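Local coordinates for N-acetylglucosamine 2-epimerase (Xylella fastidiosa, PDB 3GT5), which probably acts as an isomerase that interconverts sugars epimeric at C2, at residues G154-D158 against R170-N175; A202-R207 against W268-V272; Q209-A213 against W225-W229; E252-L256 against E314-A318. One frame throughout, in Å; residues are numbered along the deposited sequence.

Overall arrangement
All four contacts belong to the alpha-helical barrel of the family, and interactions 1, 2 and 3 meet around helix 192-211. Leu155 of interaction 1 packs on Arg204 and Ile205 of interaction 2, and the ring of Trp225 in interaction 3 lies against Leu155, Arg170 and Asn175 of interaction 1. Interactions 2 and 3 share helix 192-211, their centres about 15 Å apart. Trp253 joins interaction 4 to the others: its indole packs on Ala202, Ile205 and Thr206, while its NE1 probably donates a hydrogen bond to Gln172 OE1 (2.7 Å). The centre of interaction 4 lies closest to the centre of the chain, about 10 Å away, and that of interaction 3 about 22 Å.

Interaction 1 (G154-D158 against R170-N175); sequences GLYKD and RGQNAN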
loop_
_atom_site.group_PDB
_atom_site.type_symbol
_atom_site.label_atom_id
_atom_site.label_comp_id
_atom_site.label_asym_id
_atom_site.label_seq_id
_atom_site.Cartn_x
_atom_site.Cartn_y
_atom_site.Cartn_z
ATOM N N GLY A 154 12.213 -2.492 17.961
ATOM C CA GLY A 154 12.565 -2.373 16.537
ATOM C C GLY A 154 11.377 -2.105 15.615
ATOM O O GLY A 154 11.389 -2.486 14.429
ATOM N N LEU A 155 10.347 -1.492 16.195
ATOM C CA LEU A 155 9.088 -1.151 15.513
ATOM C C LEU A 155 8.494 0.204 15.922
ATOM O O LEU A 155 8.727 0.682 17.046
ATOM C CB LEU A 155 8.058 -2.256 15.807
ATOM C CG LEU A 155 8.403 -3.637 15.299
ATOM C CD1 LEU A 155 7.558 -4.719 15.982
ATOM C CD2 LEU A 155 8.247 -3.664 13.780
ATOM N N TYR A 156 7.666 0.804 15.047
ATOM C CA TYR A 156 7.001 2.050 15.313
ATOM C C TYR A 156 5.684 1.794 16.039
ATOM O O TYR A 156 4.948 0.825 15.726
ATOM C CB TYR A 156 6.715 2.826 14.005
ATOM C CG TYR A 156 7.977 3.298 13.308
ATOM C CD1 TYR A 156 8.617 4.483 13.680
ATOM C CD2 TYR A 156 8.552 2.546 12.297
ATOM C CE1 TYR A 156 9.799 4.875 13.057
ATOM C CE2 TYR A 156 9.706 2.956 11.669
ATOM C CZ TYR A 156 10.306 4.108 12.035
ATOM O OH TYR A 156 11.450 4.461 11.370
ATOM N N LYS A 157 5.393 2.692 16.971
ATOM C CA LYS A 157 4.070 2.795 17.598
ATOM C C LYS A 157 3.063 3.312 16.593
ATOM O O LYS A 157 3.436 3.920 15.590
ATOM C CB LYS A 157 4.152 3.728 18.806
ATOM C CG LYS A 157 5.195 3.244 19.816
ATOM C CD LYS A 157 5.164 4.020 21.128
ATOM C CE LYS A 157 5.452 5.485 20.925
ATOM N NZ LYS A 157 6.007 6.082 22.171
ATOM N N ASP A 158 1.781 3.115 16.860
ATOM C CA ASP A 158 0.786 3.386 15.806
ATOM C C ASP A 158 0.112 4.747 15.797
ATOM O O ASP A 158 -0.080 5.344 14.747
ATOM C CB ASP A 158 -0.287 2.329 15.856
ATOM C CG ASP A 158 -0.647 1.830 14.487
ATOM O OD1 ASP A 158 -1.718 2.261 13.987
ATOM O OD2 ASP A 158 0.134 1.005 13.930
ATOM N N ARG A 170 -0.617 -1.643 19.053
ATOM C CA ARG A 170 0.516 -1.816 18.177
ATOM C C ARG A 170 0.022 -2.618 16.945
ATOM O O ARG A 170 -0.695 -3.642 17.087
ATOM C CB ARG A 170 1.624 -2.556 18.898
ATOM C CG ARG A 170 2.155 -1.818 20.144
ATOM C CD ARG A 170 2.880 -0.567 19.795
ATOM N NE ARG A 170 3.311 0.113 21.031
ATOM C CZ ARG A 170 2.641 1.041 21.681
ATOM N NH1 ARG A 170 1.483 1.540 21.226
ATOM N NH2 ARG A 170 3.182 1.532 22.800
ATOM N N GLY A 171 0.476 -2.202 15.758
ATOM C CA GLY A 171 -0.088 -2.675 14.506
ATOM C C GLY A 171 0.979 -3.011 13.503
ATOM O O GLY A 171 1.968 -2.266 13.382
ATOM N N GLN A 172 0.792 -4.123 12.776
ATOM C CA GLN A 172 1.774 -4.508 11.754
ATOM C C GLN A 172 1.638 -3.581 10.529
ATOM O O GLN A 172 2.653 -3.344 9.825
ATOM C CB GLN A 172 1.690 -6.010 11.375
ATOM C CG GLN A 172 0.587 -6.368 10.366
ATOM C CD GLN A 172 1.021 -6.084 8.933
ATOM O OE1 GLN A 172 2.191 -6.298 8.621
ATOM N NE2 GLN A 172 0.098 -5.652 8.074
ATOM N N ASN A 173 0.414 -3.093 10.250
ATOM C CA ASN A 173 0.115 -2.436 8.956
ATOM C C ASN A 173 0.900 -1.146 8.736
ATOM O O ASN A 173 1.501 -0.951 7.662
ATOM C CB ASN A 173 -1.396 -2.175 8.870
ATOM C CG ASN A 173 -1.917 -2.065 7.454
ATOM O OD1 ASN A 173 -1.187 -2.122 6.501
ATOM N ND2 ASN A 173 -3.220 -1.959 7.328
ATOM N N ALA A 174 0.967 -0.282 9.750
ATOM C CA ALA A 174 1.779 0.932 9.617
ATOM C C ALA A 174 3.284 0.587 9.439
ATOM O O ALA A 174 3.980 1.259 8.678
ATOM C CB ALA A 174 1.546 1.902 10.797
ATOM N N ASN A 175 3.771 -0.460 10.108
ATOM C CA ASN A 175 5.157 -0.888 9.993
ATOM C C ASN A 175 5.461 -1.465 8.625
ATOM O O ASN A 175 6.547 -1.285 8.068
ATOM C CB ASN A 175 5.471 -1.840 11.147
ATOM C CG ASN A 175 5.701 -1.075 12.432
ATOM O OD1 ASN A 175 6.759 -0.481 12.603
ATOM N ND2 ASN A 175 4.688 -1.041 13.337
HETATM O O HOH W 1 2.195 0.148 15.646
HETATM O O HOH W 2 -0.899 -0.221 11.975
#
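The entry to barrel helix 172-189 is tied to strand 155-160 by the amide of Asn175, which pairs with the backbone of Tyr156 much as a neighbouring strand would. Asn175 OD1 accepts from Tyr156 N at 2.9 Å, with the donor in the carbonyl plane and on a lone pair, and Asn175 ND2 donates to Tyr156 O at 3.0 Å in a nearly straight bond (171°). The second hydrogen of ND2 goes back to Gly171 O (3.0 Å). With three bonds in all, the buried amide cannot readily flip, and asparagine suits the place because it offers both an acceptor and two donors. Its CG stands anti to the carbonyl carbon (chi1 -78°), which sends the amide out towards the strand. In this (alpha/alpha)6-barrel family, strands and loops of this kind link the helices at one end of the barrel. Asp158 continues the junction through water: one molecule bridges Asp158 OD2, Tyr156 O and Gly171 N, and a second lies between OD2 and the backbone N of Ala174, though its distance to OD2 is unusually short. Asp158 OD1 has a separate salt bridge to Arg241. Nearer the surface, in the conformer described, Lys157 CG lies over one face of the Arg170 guanidinium, while Arg170 NH1 is bonded to Thr167 O.

Interaction 2 (A202-R207 against W268-V272); sequences ADRITR and WLVPV
A cation-pi stack between Arg207 and Trp268 dominates this partly buried contact, in which helix 192-211 meets Trp268 and the first part of helix 269-284. The guanidinium lies almost flat on the indole, planes 7° apart, with Arg207 CZ 3.6 Å from the centroid of the five-membered ring. Arg207 NH2 approaches Trp268 CG to 3.4 Å, and the CD methylene sits over the six-membered ring as a CH-pi partner, so both the charged and the aliphatic parts of the arginine are used. Bends at chi2 and chi3 (-149° and -71°) lay the chain across the ring face. Asp203, one helical turn earlier, fixes the rotation of the guanidinium: Arg207 NE (2.9 Å) and NH1 (3.0 Å) grip the single oxygen Asp203 OD1 side-on, with OD1 close to the guanidinium plane. Arg204 meets the other oxygen, OD2, in a weak bond, making a salt-bridge network along the helix.

Such pairing of neighbouring helices builds the wall of the (alpha/alpha)6 barrel. The far end of the Trp268 ring reaches the helix backbone, its CH2 3.6 Å from Asp203 CA, and the small side chain of Ala202, its CB 4.2 Å from Trp268 CH2, is consistent with this close approach. Thr206 OG1 comes to the ring edge at CZ3 (3.5 Å) and also touches Val272 CG1. Its hydroxyl is satisfied by Ala202 O at 2.8 Å, reaching that oxygen from above its plane and from the face opposite Thr206 N. Leu269 CD2 covers the other face of the indole, and Leu199 of helix 192-211 also touches Trp268.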
loop_
_atom_site.group_PDB
_atom_site.type_symbol
_atom_site.label_atom_id
_atom_site.label_comp_id
_atom_site.label_asym_id
_atom_site.label_seq_id
_atom_site.Cartn_x
_atom_site.Cartn_y
_atom_site.Cartn_z
ATOM N N ALA A 202 11.214 -5.358 8.503
ATOM C CA ALA A 202 10.934 -6.694 7.922
ATOM C C ALA A 202 11.305 -7.873 8.831
ATOM O O ALA A 202 10.550 -8.812 8.992
ATOM C CB ALA A 202 11.601 -6.859 6.538
ATOM N N ASP A 203 12.466 -7.802 9.458
ATOM C CA ASP A 203 12.900 -8.853 10.345
ATOM C C ASP A 203 11.951 -8.991 11.545
ATOM O O ASP A 203 11.468 -10.105 11.865
ATOM C CB ASP A 203 14.291 -8.547 10.827
ATOM C CG ASP A 203 14.722 -9.497 11.941
ATOM O OD1 ASP A 203 14.658 -10.708 11.741
ATOM O OD2 ASP A 203 15.019 -9.004 13.070
ATOM N N ARG A 204 11.644 -7.869 12.168
ATOM C CA ARG A 204 10.800 -7.884 13.380
ATOM C C ARG A 204 9.399 -8.395 13.051
ATOM O O ARG A 204 8.839 -9.223 13.787
ATOM C CB ARG A 204 10.725 -6.510 14.024
ATOM C CG ARG A 204 12.024 -5.994 14.602
ATOM C CD ARG A 204 12.659 -6.913 15.622
ATOM N NE ARG A 204 13.828 -6.207 16.178
ATOM C CZ ARG A 204 15.033 -6.201 15.615
ATOM N NH1 ARG A 204 15.254 -6.913 14.524
ATOM N NH2 ARG A 204 16.039 -5.498 16.156
ATOM N N ILE A 205 8.821 -7.917 11.968
ATOM C CA ILE A 205 7.445 -8.374 11.618
ATOM C C ILE A 205 7.424 -9.818 11.043
ATOM O O ILE A 205 6.629 -10.679 11.491
ATOM C CB ILE A 205 6.766 -7.409 10.630
ATOM C CG1 ILE A 205 6.599 -6.000 11.220
ATOM C CG2 ILE A 205 5.370 -7.968 10.160
ATOM C CD1 ILE A 205 5.667 -5.857 12.497
ATOM N N THR A 206 8.181 -10.083 9.980
ATOM C CA THR A 206 8.011 -11.342 9.239
ATOM C C THR A 206 8.707 -12.544 9.911
ATOM O O THR A 206 8.411 -13.637 9.561
ATOM C CB THR A 206 8.414 -11.256 7.765
ATOM O OG1 THR A 206 9.862 -11.147 7.685
ATOM C CG2 THR A 206 7.727 -10.085 7.084
ATOM N N ARG A 207 9.606 -12.296 10.870
ATOM C CA ARG A 207 10.236 -13.357 11.647
ATOM C C ARG A 207 9.752 -13.363 13.081
ATOM O O ARG A 207 9.033 -14.303 13.456
ATOM C CB ARG A 207 11.758 -13.313 11.533
ATOM C CG ARG A 207 12.206 -13.503 10.091
ATOM C CD ARG A 207 13.568 -14.210 9.977
ATOM N NE ARG A 207 14.605 -13.322 10.424
ATOM C CZ ARG A 207 15.903 -13.608 10.418
ATOM N NH1 ARG A 207 16.754 -12.686 10.827
ATOM N NH2 ARG A 207 16.343 -14.805 10.045
ATOM N N TRP A 268 17.982 -15.006 4.544
ATOM C CA TRP A 268 16.659 -15.309 5.093
ATOM C C TRP A 268 15.466 -14.747 4.318
ATOM O O TRP A 268 14.349 -15.268 4.450
ATOM C CB TRP A 268 16.557 -14.921 6.557
ATOM C CG TRP A 268 16.579 -13.488 6.866
ATOM C CD1 TRP A 268 17.653 -12.749 7.243
ATOM C CD2 TRP A 268 15.452 -12.586 6.882
ATOM N NE1 TRP A 268 17.268 -11.451 7.505
ATOM C CE2 TRP A 268 15.921 -11.337 7.305
ATOM C CE3 TRP A 268 14.078 -12.745 6.658
ATOM C CZ2 TRP A 268 15.075 -10.240 7.469
ATOM C CZ3 TRP A 268 13.251 -11.656 6.802
ATOM C CH2 TRP A 268 13.747 -10.423 7.207
ATOM N N LEU A 269 15.675 -13.728 3.486
ATOM C CA LEU A 269 14.542 -13.027 2.886
ATOM C C LEU A 269 13.653 -13.911 1.983
ATOM O O LEU A 269 12.420 -13.944 2.150
ATOM C CB LEU A 269 15.053 -11.814 2.103
ATOM C CG LEU A 269 15.779 -10.765 2.952
ATOM C CD1 LEU A 269 16.615 -9.792 1.997
ATOM C CD2 LEU A 269 14.817 -10.008 3.856
ATOM N N VAL A 270 14.270 -14.626 1.057
ATOM C CA VAL A 270 13.508 -15.394 0.065
ATOM C C VAL A 270 12.742 -16.544 0.720
ATOM O O VAL A 270 11.568 -16.670 0.451
ATOM C CB VAL A 270 14.354 -15.819 -1.158
ATOM C CG1 VAL A 270 13.492 -16.670 -2.143
ATOM C CG2 VAL A 270 14.921 -14.621 -1.848
ATOM N N PRO A 271 13.377 -17.381 1.573
ATOM C CA PRO A 271 12.615 -18.470 2.179
ATOM C C PRO A 271 11.420 -17.961 3.013
ATOM O O PRO A 271 10.330 -18.589 3.039
ATOM C CB PRO A 271 13.635 -19.182 3.087
ATOM C CG PRO A 271 14.945 -18.776 2.607
ATOM C CD PRO A 271 14.831 -17.505 1.838
ATOM N N VAL A 272 11.612 -16.846 3.712
ATOM C CA VAL A 272 10.488 -16.264 4.473
ATOM C C VAL A 272 9.376 -15.790 3.529
ATOM O O VAL A 272 8.192 -16.082 3.757
ATOM C CB VAL A 272 10.943 -15.164 5.440
ATOM C CG1 VAL A 272 9.753 -14.402 6.035
ATOM C CG2 VAL A 272 11.799 -15.729 6.562
#

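Interaction 3 (Q209-A213 against W225-W229); sequences QAAKA and WEVDW
Segments 209-213 and 225-229 run roughly alongside each other in the same sense, Gln209 facing Trp225 (CA to CA 7.7 Å) and Lys212 facing Val227 (7.0 Å). The first takes in the end of helix 192-211 and the residues that follow, where Lys212 N bonds Gln209 O and Ala213 N bonds Ala210 O, each three residues back. The second is irregular, and Trp225 sits in the left-handed helical region of backbone space (phi 54°), which directs its carbonyl to the helix. Gln209 answers it, the amide N-H of a long side chain being able to reach a loop carbonyl: NE2 donates to Trp225 O at 2.8 Å, at 162° at the hydrogen, somewhat tilted from the carbonyl plane. The amide stands steeply against the indole, their planes 68° apart, with NE2 3.7 Å from Trp225 CB.

In the barrel this is the junction between the end of a wall helix and the long loop that leads from strand 220-221 to helix 247-263. Lys212 stretches over the loop, its CD and CE lying 3.6 Å from Trp225 O, and bends at chi4 to bring NZ to Glu226 OE2 (3.0 Å). That salt bridge meets the carboxylate on its syn side but well out of its plane. A water accepts from NZ and donates to Glu226 OE1, so both carboxylate oxygens are linked to the lysine on the solvent-exposed side. Nearer the backbone, Lys212 CB meets Val227 CG2 at 3.9 Å, whose other methyl, CG1, lies over a face of the Trp229 ring. Ala213 CB touches Trp229 CH2 (4.0 Å), and Trp218 also lies against Ala213, Val227 and Trp229.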
loop_
_atom_site.group_PDB
_atom_site.type_symbol
_atom_site.label_atom_id
_atom_site.label_comp_id
_atom_site.label_asym_id
_atom_site.label_seq_id
_atom_site.Cartn_x
_atom_site.Cartn_y
_atom_site.Cartn_z
ATOM N N GLN A 209 7.494 -11.457 14.939
ATOM C CA GLN A 209 6.040 -11.385 15.165
ATOM C C GLN A 209 5.314 -12.543 14.513
ATOM O O GLN A 209 4.357 -13.083 15.106
ATOM C CB GLN A 209 5.415 -10.038 14.749
ATOM C CG GLN A 209 6.004 -8.773 15.456
ATOM C CD GLN A 209 5.986 -8.880 16.959
ATOM O OE1 GLN A 209 7.025 -8.768 17.610
ATOM N NE2 GLN A 209 4.801 -9.074 17.528
ATOM N N ALA A 210 5.732 -12.928 13.316
ATOM C CA ALA A 210 5.116 -14.077 12.637
ATOM C C ALA A 210 5.240 -15.358 13.474
ATOM O O ALA A 210 4.339 -16.174 13.437
ATOM C CB ALA A 210 5.715 -14.289 11.224
ATOM N N ALA A 211 6.347 -15.523 14.214
ATOM C CA ALA A 211 6.554 -16.676 15.093
ATOM C C ALA A 211 5.471 -16.816 16.150
ATOM O O ALA A 211 5.208 -17.911 16.610
ATOM C CB ALA A 211 7.924 -16.619 15.738
ATOM N N LYS A 212 4.805 -15.715 16.500
ATOM C CA LYS A 212 3.789 -15.731 17.543
ATOM C C LYS A 212 2.418 -16.130 17.009
ATOM O O LYS A 212 1.447 -16.246 17.781
ATOM C CB LYS A 212 3.723 -14.352 18.181
ATOM C CG LYS A 212 5.063 -13.840 18.751
ATOM C CD LYS A 212 4.885 -12.464 19.380
ATOM C CE LYS A 212 6.226 -11.817 19.693
ATOM N NZ LYS A 212 6.628 -12.164 21.023
ATOM N N ALA A 213 2.316 -16.332 15.697
ATOM C CA ALA A 213 1.000 -16.616 15.084
ATOM C C ALA A 213 1.134 -17.674 14.033
ATOM O O ALA A 213 0.543 -17.594 12.947
ATOM C CB ALA A 213 0.394 -15.325 14.502
ATOM N N TRP A 225 3.964 -6.026 22.159
ATOM C CA TRP A 225 3.968 -6.726 20.906
ATOM C C TRP A 225 3.633 -8.221 21.014
ATOM O O TRP A 225 4.072 -9.028 20.214
ATOM C CB TRP A 225 5.260 -6.472 20.132
ATOM C CG TRP A 225 5.330 -5.086 19.574
ATOM C CD1 TRP A 225 5.897 -3.988 20.157
ATOM C CD2 TRP A 225 4.773 -4.649 18.339
ATOM N NE1 TRP A 225 5.756 -2.891 19.333
ATOM C CE2 TRP A 225 5.092 -3.283 18.197
ATOM C CE3 TRP A 225 4.074 -5.288 17.317
ATOM C CZ2 TRP A 225 4.695 -2.539 17.074
ATOM C CZ3 TRP A 225 3.692 -4.571 16.222
ATOM C CH2 TRP A 225 3.998 -3.207 16.106
ATOM N N GLU A 226 2.786 -8.563 21.982
ATOM C CA GLU A 226 2.134 -9.879 22.008
ATOM C C GLU A 226 0.815 -9.788 21.217
ATOM O O GLU A 226 0.193 -8.740 21.147
ATOM C CB GLU A 226 1.834 -10.306 23.449
ATOM C CG GLU A 226 3.103 -10.556 24.252
ATOM C CD GLU A 226 4.005 -11.586 23.630
ATOM O OE1 GLU A 226 3.515 -12.657 23.217
ATOM O OE2 GLU A 226 5.235 -11.343 23.533
ATOM N N VAL A 227 0.412 -10.896 20.627
ATOM C CA VAL A 227 -0.738 -10.897 19.734
ATOM C C VAL A 227 -2.016 -10.491 20.479
ATOM O O VAL A 227 -2.285 -11.004 21.589
ATOM C CB VAL A 227 -0.954 -12.289 19.094
ATOM C CG1 VAL A 227 -2.265 -12.264 18.289
ATOM C CG2 VAL A 227 0.241 -12.654 18.198
ATOM N N ASP A 228 -2.798 -9.601 19.882
ATOM C CA ASP A 228 -4.142 -9.239 20.358
ATOM C C ASP A 228 -5.125 -9.967 19.423
ATOM O O ASP A 228 -5.427 -9.518 18.360
ATOM C CB ASP A 228 -4.348 -7.718 20.351
ATOM C CG ASP A 228 -5.698 -7.289 20.940
ATOM O OD1 ASP A 228 -6.603 -8.167 21.049
ATOM O OD2 ASP A 228 -5.854 -6.091 21.261
ATOM N N TRP A 229 -5.633 -11.108 19.853
ATOM C CA TRP A 229 -6.500 -11.900 18.985
ATOM C C TRP A 229 -7.918 -11.318 18.821
ATOM O O TRP A 229 -8.629 -11.746 17.929
ATOM C CB TRP A 229 -6.598 -13.320 19.528
ATOM C CG TRP A 229 -5.333 -14.070 19.555
ATOM C CD1 TRP A 229 -4.584 -14.367 20.665
ATOM C CD2 TRP A 229 -4.656 -14.646 18.452
ATOM N NE1 TRP A 229 -3.491 -15.095 20.317
ATOM C CE2 TRP A 229 -3.507 -15.298 18.962
ATOM C CE3 TRP A 229 -4.895 -14.682 17.073
ATOM C CZ2 TRP A 229 -2.611 -15.967 18.137
ATOM C CZ3 TRP A 229 -4.006 -15.366 16.244
ATOM C CH2 TRP A 229 -2.879 -15.999 16.782
HETATM O O HOH W 3 5.529 -14.845 22.435
#

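Interaction 4 (E252-L256 against E314-A318); sequences EWAKL and ESLAA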
loop_
_atom_site.group_PDB
_atom_site.type_symbol
_atom_site.label_atom_id
_atom_site.label_comp_id
_atom_site.label_asym_id
_atom_site.label_seq_id
_atom_site.Cartn_x
_atom_site.Cartn_y
_atom_site.Cartn_z
ATOM N N GLU A 252 1.931 -9.081 0.253
ATOM C CA GLU A 252 2.590 -7.770 0.226
ATOM C C GLU A 252 3.928 -7.831 0.926
ATOM O O GLU A 252 4.908 -7.259 0.437
ATOM C CB GLU A 252 1.700 -6.726 0.874
ATOM C CG GLU A 252 2.205 -5.294 0.799
ATOM C CD GLU A 252 1.125 -4.228 1.029
ATOM O OE1 GLU A 252 -0.085 -4.530 1.317
ATOM O OE2 GLU A 252 1.465 -3.023 0.939
ATOM N N TRP A 253 3.996 -8.496 2.072
ATOM C CA TRP A 253 5.304 -8.690 2.731
ATOM C C TRP A 253 6.265 -9.517 1.863
ATOM O O TRP A 253 7.479 -9.238 1.813
ATOM C CB TRP A 253 5.125 -9.347 4.098
ATOM C CG TRP A 253 4.964 -8.394 5.211
ATOM C CD1 TRP A 253 3.858 -8.209 5.998
ATOM C CD2 TRP A 253 5.943 -7.456 5.668
ATOM N NE1 TRP A 253 4.088 -7.218 6.910
ATOM C CE2 TRP A 253 5.372 -6.755 6.752
ATOM C CE3 TRP A 253 7.259 -7.146 5.262
ATOM C CZ2 TRP A 253 6.058 -5.727 7.446
ATOM C CZ3 TRP A 253 7.943 -6.133 5.963
ATOM C CH2 TRP A 253 7.350 -5.462 7.048
ATOM N N ALA A 254 5.759 -10.559 1.202
ATOM C CA ALA A 254 6.588 -11.362 0.320
ATOM C C ALA A 254 7.238 -10.473 -0.751
ATOM O O ALA A 254 8.454 -10.598 -1.036
ATOM C CB ALA A 254 5.808 -12.493 -0.320
ATOM N N LYS A 255 6.457 -9.559 -1.308
ATOM C CA LYS A 255 6.962 -8.583 -2.277
ATOM C C LYS A 255 8.034 -7.674 -1.662
ATOM O O LYS A 255 9.113 -7.463 -2.249
ATOM C CB LYS A 255 5.799 -7.766 -2.820
ATOM C CG LYS A 255 6.155 -6.753 -3.930
ATOM C CD LYS A 255 5.126 -5.632 -4.089
ATOM C CE LYS A 255 5.155 -4.665 -2.945
ATOM N NZ LYS A 255 3.998 -3.819 -2.977
ATOM N N LEU A 256 7.743 -7.121 -0.492
ATOM C CA LEU A 256 8.716 -6.249 0.164
ATOM C C LEU A 256 10.019 -6.978 0.495
ATOM O O LEU A 256 11.118 -6.400 0.350
ATOM C CB LEU A 256 8.123 -5.625 1.426
ATOM C CG LEU A 256 6.958 -4.673 1.231
ATOM C CD1 LEU A 256 6.482 -4.279 2.640
ATOM C CD2 LEU A 256 7.273 -3.389 0.341
ATOM N N GLU A 314 -1.405 -7.057 -4.970
ATOM C CA GLU A 314 -0.185 -7.257 -4.183
ATOM C C GLU A 314 0.317 -8.689 -4.406
ATOM O O GLU A 314 1.531 -8.955 -4.453
ATOM C CB GLU A 314 -0.423 -7.013 -2.685
ATOM C CG GLU A 314 -0.663 -5.551 -2.324
ATOM C CD GLU A 314 0.535 -4.625 -2.612
ATOM O OE1 GLU A 314 1.716 -5.086 -2.567
ATOM O OE2 GLU A 314 0.317 -3.426 -2.881
ATOM N N SER A 315 -0.647 -9.617 -4.558
ATOM C CA SER A 315 -0.322 -10.985 -4.730
ATOM C C SER A 315 0.314 -11.267 -6.088
ATOM O O SER A 315 1.246 -12.067 -6.189
ATOM C CB SER A 315 -1.523 -11.893 -4.455
ATOM O OG SER A 315 -1.961 -11.705 -3.120
ATOM N N LEU A 316 -0.190 -10.655 -7.148
ATOM C CA LEU A 316 0.446 -10.865 -8.461
ATOM C C LEU A 316 1.810 -10.204 -8.536
ATOM O O LEU A 316 2.696 -10.715 -9.192
ATOM C CB LEU A 316 -0.498 -10.476 -9.635
ATOM C CG LEU A 316 -0.942 -9.058 -9.796
ATOM C CD1 LEU A 316 0.085 -8.246 -10.544
ATOM C CD2 LEU A 316 -2.366 -8.912 -10.486
ATOM N N ALA A 317 2.023 -9.097 -7.819
ATOM C CA ALA A 317 3.343 -8.461 -7.820
ATOM C C ALA A 317 4.331 -9.372 -7.099
ATOM O O ALA A 317 5.446 -9.643 -7.615
ATOM C CB ALA A 317 3.263 -7.050 -7.155
ATOM N N ALA A 318 3.923 -9.905 -5.938
ATOM C CA ALA A 318 4.724 -10.877 -5.215
ATOM C C ALA A 318 5.045 -12.123 -6.079
ATOM O O ALA A 318 6.160 -12.554 -6.094
ATOM C CB ALA A 318 4.024 -11.283 -3.909
#
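Lys255 and Glu314 form a buried salt bridge between segments 252-256 and 314-318, of helices 247-263 and 309-326, whose axes pass 8.1 Å apart at 35°. Lys255 leaves the helix with CG opposite the backbone N and turns at chi3 (71°), carrying NZ to Glu314 OE1 at 2.6 Å, on that oxygen's syn lone pair. On the way its CD rests on Ala317 CB. Glu314 is bent at chi2, which turns its carboxylate alongside that of Glu252. The extended Glu252 chain brings its own carboxylate almost parallel, planes 16° apart, in a stack with Glu252 CG 3.4 Å from Glu314 OE1. The nearest like-charged oxygens, both OE2, are 4.0 Å apart. Glu314 OE2 has a second partner in His378 ND1. Farther along the helices the interface is made of alanines: Ala254 CB meets Ala318 CB at 4.2 Å, and the small Ala318 lets Lys255 approach until their CA atoms are 4.3 Å apart. Around this pair in the helical barrel, helix 172-189 covers Glu252 through Met176 and His177, and helix 269-284 closes on Ala254 and Ala318.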